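Local coordinates for monosaccharide ABC transporter substrate-binding protein, CUT2 family (Acidothermus cellulolyticus, PDB 4RU1) that binds myo-inositol in the cleft between its two lobes and probably delivers carbohydrate to an ABC-type import system, at residues V203-A208 and Q212-A217; L176-A181 and R187-A192. All coordinates share one frame; numbering follows the deposited sequence.

Interaction 1. Residues V203-A208 and Q212-A217; sequences VITLGA and QLAIQA. With INS (1,2,3,4,5,6-hexahydroxy-cyclohexane), chain M.
Gln-212 meets Ala-208, one turn earlier in the same helix. Its backbone N donates to Ala-208 O at 3.2 Å, with an N-H...O angle of 148°, as a regular i to i+4 helix bond. The side chain bends at chi2 (-52°) and folds back over the same carbonyl. CG thus lies 3.4 Å from Ala-208 O, and NE2 adds a second, weak bond to that oxygen. The amide has a stronger partner in Glu-239 of helix 236-241, so the group is held between its own helix and the next one. Ala-214, two residues on, points toward the strand. Its CB lies 3.8 Å from Thr-205 CG2 and 4.2 Å from Val-203 CG1. Both methyls belong to strand residues that face the helix. Thr-205 takes chi1 59°, which puts CG2 on Ala-214 and leaves OG1 to hydrogen-bond Thr-229 OG1 on the neighbouring strand. The helix lies close over the strand here, with the CA atoms of Thr-205 and Ala-214 7.6 Å apart; Ile-227 touches Ala-214 as well. At the strand's C-terminal end, Leu-206 O accepts a 2.7 Å hydrogen bond from O2 of myo-inositol. Gly-207 follows as the N-cap. This is the first half of the beta-alpha-beta unit 202-205, 208-220, 226-230, with a ligand-contacting loop between strand and helix, as in periplasmic binding proteins.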
loop_
_atom_site.group_PDB
_atom_site.type_symbol
_atom_site.label_atom_id
_atom_site.label_comp_id
_atom_site.label_asym_id
_atom_site.label_seq_id
_atom_site.Cartn_x
_atom_site.Cartn_y
_atom_site.Cartn_z
ATOM N N VAL A 203 18.913 0.125 1.936
ATOM C CA VAL A 203 17.786 -0.751 2.314
ATOM C C VAL A 203 16.543 0.023 1.846
ATOM O O VAL A 203 16.340 1.202 2.210
ATOM C CB VAL A 203 17.703 -0.920 3.867
ATOM C CG1 VAL A 203 16.509 -1.735 4.319
ATOM C CG2 VAL A 203 19.027 -1.499 4.415
ATOM N N ILE A 204 15.726 -0.630 1.018
ATOM C CA ILE A 204 14.373 -0.106 0.677
ATOM C C ILE A 204 13.314 -0.916 1.375
ATOM O O ILE A 204 13.230 -2.150 1.182
ATOM C CB ILE A 204 14.104 -0.134 -0.834
ATOM C CG1 ILE A 204 15.117 0.719 -1.550
ATOM C CG2 ILE A 204 12.680 0.383 -1.127
ATOM C CD1 ILE A 204 14.942 0.725 -3.062
ATOM N N THR A 205 12.595 -0.237 2.298
ATOM C CA THR A 205 11.505 -0.824 3.025
ATOM C C THR A 205 10.188 -0.538 2.308
ATOM O O THR A 205 10.073 0.477 1.591
ATOM C CB THR A 205 11.458 -0.364 4.488
ATOM O OG1 THR A 205 11.331 1.058 4.537
ATOM C CG2 THR A 205 12.666 -0.874 5.198
ATOM N N LEU A 206 9.209 -1.460 2.438
ATOM C CA LEU A 206 7.933 -1.411 1.712
ATOM C C LEU A 206 6.747 -0.864 2.547
ATOM O O LEU A 206 5.560 -0.898 2.118
ATOM C CB LEU A 206 7.572 -2.702 1.064
ATOM C CG LEU A 206 8.631 -3.291 0.180
ATOM C CD1 LEU A 206 8.117 -4.529 -0.552
ATOM C CD2 LEU A 206 9.336 -2.384 -0.758
ATOM N N GLY A 207 7.055 -0.344 3.740
ATOM C CA GLY A 207 6.125 0.382 4.550
ATOM C C GLY A 207 6.838 1.214 5.573
ATOM O O GLY A 207 7.988 0.878 5.985
ATOM N N ALA A 208 6.172 2.252 6.008
ATOM C CA ALA A 208 6.776 3.199 6.975
ATOM C C ALA A 208 7.108 2.594 8.356
ATOM O O ALA A 208 8.137 2.914 8.923
ATOM C CB ALA A 208 5.874 4.427 7.109
ATOM N N GLN A 212 11.032 2.329 10.131
ATOM C CA GLN A 212 11.506 2.669 11.472
ATOM C C GLN A 212 12.438 1.646 12.012
ATOM O O GLN A 212 13.471 1.962 12.581
ATOM C CB GLN A 212 10.343 2.888 12.447
ATOM C CG GLN A 212 9.277 3.824 12.010
ATOM C CD GLN A 212 9.856 5.132 11.588
ATOM O OE1 GLN A 212 10.623 5.707 12.363
ATOM N NE2 GLN A 212 9.503 5.642 10.356
ATOM N N LEU A 213 12.103 0.370 11.806
ATOM C CA LEU A 213 12.869 -0.748 12.283
ATOM C C LEU A 213 14.218 -0.836 11.553
ATOM O O LEU A 213 15.213 -1.210 12.113
ATOM C CB LEU A 213 12.048 -2.037 12.041
ATOM C CG LEU A 213 10.765 -2.042 12.859
ATOM C CD1 LEU A 213 9.784 -3.145 12.405
ATOM C CD2 LEU A 213 11.017 -2.164 14.392
ATOM N N ALA A 214 14.219 -0.493 10.267
ATOM C CA ALA A 214 15.409 -0.529 9.486
ATOM C C ALA A 214 16.418 0.552 9.934
ATOM O O ALA A 214 17.633 0.304 9.981
ATOM C CB ALA A 214 15.114 -0.399 8.021
ATOM N N ILE A 215 15.901 1.727 10.275
ATOM C CA ILE A 215 16.772 2.831 10.702
ATOM C C ILE A 215 17.480 2.350 11.997
ATOM O O ILE A 215 18.676 2.560 12.169
ATOM C CB ILE A 215 15.965 4.098 10.997
ATOM C CG1 ILE A 215 15.401 4.680 9.695
ATOM C CG2 ILE A 215 16.805 5.171 11.747
ATOM C CD1 ILE A 215 14.276 5.651 9.936
ATOM N N GLN A 216 16.741 1.694 12.870
ATOM C CA GLN A 216 17.308 1.224 14.096
ATOM C C GLN A 216 18.281 0.055 13.884
ATOM O O GLN A 216 19.413 0.018 14.474
ATOM C CB GLN A 216 16.243 0.777 15.079
ATOM C CG GLN A 216 15.393 1.888 15.660
ATOM C CD GLN A 216 16.260 3.060 16.149
ATOM O OE1 GLN A 216 16.184 4.170 15.635
ATOM N NE2 GLN A 216 17.095 2.796 17.141
ATOM N N ALA A 217 17.918 -0.841 12.956
ATOM C CA ALA A 217 18.784 -1.978 12.530
ATOM C C ALA A 217 20.099 -1.558 11.939
ATOM O O ALA A 217 21.124 -2.150 12.272
ATOM C CB ALA A 217 18.038 -2.834 11.535
HETATM C C1 INS M . 1.657 -0.521 1.810
HETATM C C2 INS M . 2.242 -1.208 3.034
HETATM C C3 INS M . 1.151 -2.036 3.712
HETATM C C4 INS M . 0.427 -2.965 2.762
HETATM C C5 INS M . -0.179 -2.226 1.612
HETATM C C6 INS M . 0.819 -1.382 0.866
HETATM O O1 INS M . 2.637 0.229 1.076
HETATM O O2 INS M . 3.222 -2.133 2.531
HETATM O O3 INS M . 1.822 -2.807 4.729
HETATM O O4 INS M . -0.596 -3.718 3.459
HETATM O O5 INS M . -0.764 -3.112 0.632
HETATM O O6 INS M . 0.172 -0.580 -0.164
#

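Interaction 2. Residues L176-A181 and R187-A192; sequences LYVNGA and RTTIAA
Thr-189 has CG2 anti to its own backbone N, with OG1 at chi1 -66°, and this turns the methyl toward the strand. On the other side, Leu-176 has CG anti to N (chi1 172°), which carries both of its methyls out to the helix. Thr-189 CG2 therefore packs against two residues of the strand segment. It lies 4.0 Å from Leu-176 CD1 and 3.9 Å from Val-178 CG1. Leu-176 CD2 is nearly as close to the same methyl, so the leucine meets it with both branches. The threonine hydroxyl is used within the helix, where OG1 bonds to Ser-185 O. Ile-190 adds the second helix position. Its CG1 is 4.2 Å from Leu-176 CD2 and 4.3 Å from Val-178 CG1. No hydrogen bond joins the two segments, so the contact is apolar packing. Tyr-177 lies between the two contacting residues and points away from the helix; its OH bonds to Glu-159. Strand 172-177 is an outermost strand of its sheet, paired with 145-150, and Val-149 also touches Val-178 and Ile-190. The arrangement is helix-on-sheet packing at the edge of an alpha/beta lobe of the periplasmic binding protein fold.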
loop_
_atom_site.group_PDB
_atom_site.type_symbol
_atom_site.label_atom_id
_atom_site.label_comp_id
_atom_site.label_asym_id
_atom_site.label_seq_id
_atom_site.Cartn_x
_atom_site.Cartn_y
_atom_site.Cartn_z
ATOM N N LEU A 176 14.915 -9.636 1.101
ATOM C CA LEU A 176 14.819 -10.205 2.425
ATOM C C LEU A 176 13.364 -10.150 2.904
ATOM O O LEU A 176 12.767 -9.047 2.979
ATOM C CB LEU A 176 15.634 -9.424 3.378
ATOM C CG LEU A 176 15.510 -9.770 4.866
ATOM C CD1 LEU A 176 16.038 -11.171 5.184
ATOM C CD2 LEU A 176 16.232 -8.786 5.749
ATOM N N TYR A 177 12.806 -11.293 3.252
ATOM C CA TYR A 177 11.523 -11.404 3.830
ATOM C C TYR A 177 11.643 -11.352 5.358
ATOM O O TYR A 177 12.470 -12.008 5.961
ATOM C CB TYR A 177 10.802 -12.716 3.423
ATOM C CG TYR A 177 10.377 -12.729 1.941
ATOM C CD1 TYR A 177 9.219 -12.071 1.488
ATOM C CD2 TYR A 177 11.230 -13.221 0.973
ATOM C CE1 TYR A 177 8.876 -12.082 0.162
ATOM C CE2 TYR A 177 10.918 -13.202 -0.383
ATOM C CZ TYR A 177 9.757 -12.596 -0.796
ATOM O OH TYR A 177 9.387 -12.543 -2.141
ATOM N N VAL A 178 10.727 -10.600 5.970
ATOM C CA VAL A 178 10.645 -10.477 7.443
ATOM C C VAL A 178 9.229 -10.616 7.814
ATOM O O VAL A 178 8.316 -10.425 6.996
ATOM C CB VAL A 178 11.198 -9.064 7.886
ATOM C CG1 VAL A 178 12.657 -8.814 7.511
ATOM C CG2 VAL A 178 10.371 -7.888 7.391
ATOM N N ASN A 179 8.994 -10.931 9.087
ATOM C CA ASN A 179 7.640 -11.120 9.583
ATOM C C ASN A 179 7.140 -9.805 10.119
ATOM O O ASN A 179 7.413 -9.484 11.303
ATOM C CB ASN A 179 7.615 -12.152 10.713
ATOM C CG ASN A 179 6.216 -12.396 11.258
ATOM O OD1 ASN A 179 5.240 -11.803 10.829
ATOM N ND2 ASN A 179 6.153 -13.267 12.239
ATOM N N GLY A 180 6.338 -9.106 9.325
ATOM C CA GLY A 180 5.871 -7.707 9.631
ATOM C C GLY A 180 5.038 -7.624 10.940
ATOM O O GLY A 180 5.010 -6.555 11.638
ATOM N N ALA A 181 4.389 -8.749 11.258
ATOM C CA ALA A 181 3.689 -8.989 12.521
ATOM C C ALA A 181 4.547 -9.078 13.784
ATOM O O ALA A 181 4.031 -8.922 14.910
ATOM C CB ALA A 181 2.873 -10.278 12.414
ATOM N N ARG A 187 13.509 -6.151 13.203
ATOM C CA ARG A 187 14.692 -5.417 13.559
ATOM C C ARG A 187 16.012 -6.255 13.620
ATOM O O ARG A 187 17.019 -5.885 13.009
ATOM C CB ARG A 187 14.516 -4.706 14.884
ATOM C CG ARG A 187 15.590 -3.734 15.213
ATOM C CD ARG A 187 15.292 -2.991 16.525
ATOM N NE ARG A 187 16.440 -2.327 17.101
ATOM C CZ ARG A 187 16.397 -1.292 17.957
ATOM N NH1 ARG A 187 15.246 -0.711 18.347
ATOM N NH2 ARG A 187 17.540 -0.862 18.463
ATOM N N THR A 188 15.953 -7.368 14.328
ATOM C CA THR A 188 17.136 -8.215 14.424
ATOM C C THR A 188 17.497 -8.892 13.107
ATOM O O THR A 188 18.673 -9.012 12.824
ATOM C CB THR A 188 16.963 -9.240 15.541
ATOM O OG1 THR A 188 15.799 -10.012 15.305
ATOM C CG2 THR A 188 16.889 -8.546 16.941
ATOM N N THR A 189 16.504 -9.195 12.292
ATOM C CA THR A 189 16.735 -9.889 11.034
ATOM C C THR A 189 17.401 -8.892 10.121
ATOM O O THR A 189 18.268 -9.259 9.340
ATOM C CB THR A 189 15.420 -10.424 10.493
ATOM O OG1 THR A 189 14.922 -11.451 11.372
ATOM C CG2 THR A 189 15.503 -11.037 9.106
ATOM N N ILE A 190 16.890 -7.670 10.041
ATOM C CA ILE A 190 17.563 -6.697 9.176
ATOM C C ILE A 190 18.977 -6.434 9.658
ATOM O O ILE A 190 19.882 -6.288 8.849
ATOM C CB ILE A 190 16.776 -5.360 9.052
ATOM C CG1 ILE A 190 15.436 -5.624 8.385
ATOM C CG2 ILE A 190 17.530 -4.274 8.267
ATOM C CD1 ILE A 190 14.434 -4.450 8.459
ATOM N N ALA A 191 19.179 -6.238 10.961
ATOM C CA ALA A 191 20.551 -5.950 11.422
ATOM C C ALA A 191 21.536 -7.065 11.091
ATOM O O ALA A 191 22.661 -6.778 10.705
ATOM C CB ALA A 191 20.529 -5.807 12.933
ATOM N N ALA A 192 21.108 -8.294 11.264
ATOM C CA ALA A 192 21.925 -9.477 10.959
ATOM C C ALA A 192 22.324 -9.505 9.480
ATOM O O ALA A 192 23.484 -9.699 9.151
ATOM C CB ALA A 192 21.196 -10.742 11.412
#

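How the interactions relate
Of the elements in these contacts, strand 172-177 comes first in the chain. Interaction 2 closes the loop from it to helix 183-196. The chain then enters strand 202-205, and interaction 1 closes the shorter turn from it into helix 208-220. The two contacts are in series and neither nests nor crosses. Their strands belong to the same mixed sheet, with strand 145-150 between them. The helices meet directly: Ala-217 CB lies 3.6 Å from Ile-190 CG2 and 3.5 Å from Arg-187 O. Interaction 2 thus ties the edge of the sheet to its helix, while interaction 1 lies further in and reaches the myo-inositol site. The helix contact joins two strand-helix pairs that follow each other in the chain, within one lobe.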